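Local coordinates for protein thioesterase superfamily (Jannaschia sp., PDB 2OAF) that probably hydrolyses thioesters, as a hotdog-fold member of the thioesterase superfamily whose own substrate is not established, at residues P72-E77 with T123-I128. Residues are numbered along the deposited sequence; the frame is centred on the assembly and turned at random.
With PO4 (phosphate ion), chain D.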
loop_
_atom_site.group_PDB
_atom_site.type_symbol
_atom_site.label_atom_id
_atom_site.label_comp_id
_atom_site.label_asym_id
_atom_site.label_seq_id
_atom_site.Cartn_x
_atom_site.Cartn_y
_atom_site.Cartn_z
ATOM N N PRO B 72 17.214 -4.321 -9.263
ATOM C CA PRO B 72 16.701 -3.071 -8.685
ATOM C C PRO B 72 16.372 -2.008 -9.752
ATOM O O PRO B 72 17.033 -1.936 -10.779
ATOM C CB PRO B 72 17.841 -2.617 -7.752
ATOM C CG PRO B 72 19.061 -3.299 -8.276
ATOM C CD PRO B 72 18.604 -4.603 -8.841
ATOM N N PHE B 73 15.363 -1.189 -9.485
ATOM C CA PHE B 73 14.977 -0.131 -10.417
ATOM C C PHE B 73 15.858 1.084 -10.328
ATOM O O PHE B 73 16.268 1.505 -9.244
ATOM C CB PHE B 73 13.527 0.283 -10.195
ATOM C CG PHE B 73 12.567 -0.750 -10.654
ATOM C CD1 PHE B 73 12.239 -1.819 -9.836
ATOM C CD2 PHE B 73 12.037 -0.698 -11.934
ATOM C CE1 PHE B 73 11.382 -2.811 -10.263
ATOM C CE2 PHE B 73 11.166 -1.692 -12.364
ATOM C CZ PHE B 73 10.838 -2.750 -11.511
ATOM N N VAL B 74 16.152 1.658 -11.486
ATOM C CA VAL B 74 16.913 2.912 -11.547
ATOM C C VAL B 74 16.100 4.044 -12.194
ATOM O O VAL B 74 16.422 5.209 -12.006
ATOM C CB VAL B 74 18.281 2.740 -12.232
ATOM C CG1 VAL B 74 19.207 1.877 -11.366
ATOM C CG2 VAL B 74 18.136 2.160 -13.628
ATOM N N ARG B 75 15.042 3.701 -12.922
ATOM C CA ARG B 75 14.143 4.699 -13.486
ATOM C C ARG B 75 12.765 4.130 -13.769
ATOM O O ARG B 75 12.604 2.944 -14.102
ATOM C CB ARG B 75 14.724 5.282 -14.774
ATOM C CG ARG B 75 13.818 6.323 -15.480
ATOM C CD ARG B 75 14.577 7.013 -16.627
ATOM N NE ARG B 75 13.657 7.785 -17.474
ATOM C CZ ARG B 75 13.235 9.020 -17.205
ATOM N NH1 ARG B 75 13.669 9.663 -16.134
ATOM N NH2 ARG B 75 12.377 9.626 -18.030
ATOM N N LEU B 76 11.762 4.981 -13.608
ATOM C CA LEU B 76 10.423 4.669 -14.123
ATOM C C LEU B 76 9.742 5.937 -14.669
ATOM O O LEU B 76 9.975 7.062 -14.182
ATOM C CB LEU B 76 9.592 3.992 -13.065
ATOM C CG LEU B 76 9.039 4.706 -11.846
ATOM C CD1 LEU B 76 7.836 5.492 -12.184
ATOM C CD2 LEU B 76 8.644 3.645 -10.805
ATOM N N GLU B 77 8.942 5.755 -15.706
ATOM C CA GLU B 77 8.134 6.859 -16.220
ATOM C C GLU B 77 6.820 6.303 -16.685
ATOM O O GLU B 77 6.763 5.164 -17.227
ATOM C CB GLU B 77 8.823 7.636 -17.345
ATOM C CG GLU B 77 9.151 6.834 -18.566
ATOM C CD GLU B 77 9.603 7.696 -19.759
ATOM O OE1 GLU B 77 8.865 8.635 -20.170
ATOM O OE2 GLU B 77 10.696 7.401 -20.294
ATOM N N THR B 123 13.115 0.779 -15.905
ATOM C CA THR B 123 14.488 0.383 -16.166
ATOM C C THR B 123 15.128 -0.121 -14.880
ATOM O O THR B 123 15.044 0.532 -13.826
ATOM C CB THR B 123 15.302 1.573 -16.693
ATOM O OG1 THR B 123 14.635 2.117 -17.838
ATOM C CG2 THR B 123 16.720 1.122 -17.096
ATOM N N CYS B 124 15.711 -1.310 -14.975
ATOM C CA CYS B 124 16.378 -2.019 -13.891
ATOM C C CYS B 124 17.839 -2.269 -14.256
ATOM O O CYS B 124 18.148 -2.436 -15.418
ATOM C CB CYS B 124 15.722 -3.381 -13.739
ATOM S SG CYS B 124 13.973 -3.248 -13.300
ATOM N N VAL B 125 18.715 -2.319 -13.254
ATOM C CA VAL B 125 20.070 -2.843 -13.421
ATOM C C VAL B 125 20.082 -4.243 -12.792
ATOM O O VAL B 125 19.064 -4.693 -12.274
ATOM C CB VAL B 125 21.135 -1.918 -12.794
ATOM C CG1 VAL B 125 21.232 -0.602 -13.582
ATOM C CG2 VAL B 125 20.866 -1.681 -11.295
ATOM N N PHE B 126 21.212 -4.933 -12.867
ATOM C CA PHE B 126 21.345 -6.299 -12.352
ATOM C C PHE B 126 22.342 -6.297 -11.223
ATOM O O PHE B 126 23.362 -5.594 -11.299
ATOM C CB PHE B 126 21.823 -7.254 -13.451
ATOM C CG PHE B 126 20.802 -7.512 -14.515
ATOM C CD1 PHE B 126 20.686 -6.664 -15.607
ATOM C CD2 PHE B 126 19.923 -8.605 -14.424
ATOM C CE1 PHE B 126 19.718 -6.901 -16.607
ATOM C CE2 PHE B 126 18.957 -8.837 -15.422
ATOM C CZ PHE B 126 18.857 -7.978 -16.506
ATOM N N THR B 127 22.040 -7.065 -10.179
ATOM C CA THR B 127 22.975 -7.272 -9.079
ATOM C C THR B 127 23.226 -8.765 -8.839
ATOM O O THR B 127 22.447 -9.634 -9.281
ATOM C CB THR B 127 22.448 -6.664 -7.761
ATOM O OG1 THR B 127 21.193 -7.263 -7.449
ATOM C CG2 THR B 127 22.280 -5.130 -7.848
ATOM N N ILE B 128 24.346 -9.026 -8.169
ATOM C CA ILE B 128 24.590 -10.259 -7.434
ATOM C C ILE B 128 23.834 -10.064 -6.134
ATOM O O ILE B 128 24.265 -9.309 -5.277
ATOM C CB ILE B 128 26.084 -10.453 -7.144
ATOM C CG1 ILE B 128 26.874 -10.535 -8.463
ATOM C CG2 ILE B 128 26.294 -11.722 -6.338
ATOM C CD1 ILE B 128 28.321 -10.120 -8.363
HETATM P P PO4 D . 13.774 -1.975 -5.197
HETATM O O1 PO4 D . 13.922 -0.787 -4.288
HETATM O O2 PO4 D . 12.295 -2.157 -5.490
HETATM O O3 PO4 D . 14.538 -1.671 -6.484
HETATM O O4 PO4 D . 14.346 -3.236 -4.550
#
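A classic beta bulge interrupts the antiparallel pairing of strands 69-80 and 115-128 in the hotdog-fold sheet: Val74 and Arg75 both face Thr123, and the register shifts by one residue between the Phe73–Cys124 and Arg75–Thr123 pairs. The evidence is a shared acceptor. Thr123 O takes Val74 N at 2.8 Å in a nearly straight bond (171° at the hydrogen) and Arg75 N in a longer one of 3.3 Å, with both donors tilted from the carbonyl plane. Beyond the bulge, Thr123 N returns a bond to Arg75 O, and on the other side Val125 N approaches Pro72 O almost end-on to the carbonyl.

Phe73 and Cys124 form a non-hydrogen-bonded pair. With CG anti to its carbonyl carbon (chi1 -72°), the Phe73 ring presents one face to Cys124 SG, which stands 3.5 Å from the ring centroid, only 18° off the normal and displaced toward CE2: a sulfur-aromatic contact. Replacing Phe73 with alanine would probably open a gap over Cys124 SG and deprive the sulfur of its aromatic partner.

The valines meet at about a right angle, Val74 CG1 lying 3.9 Å from Val125 CG1, whereas Thr127 CG2 packs against Pro72 CG, at 3.7 Å. Arg75 extends away from this pairing, forming salt bridges with Glu77 of its own strand and with Asp79 of the second subunit, whose strand continues the sheet across the interface. Thr123 OG1 is hydrogen-bonded to Thr105. A phosphate, probably from the crystallisation liquor and also bound by Thr36 of the second subunit, places its O3 at the edge of the Phe73 ring, near the ring plane, where it accepts a hydrogen bond from Phe73 N at 3.1 Å.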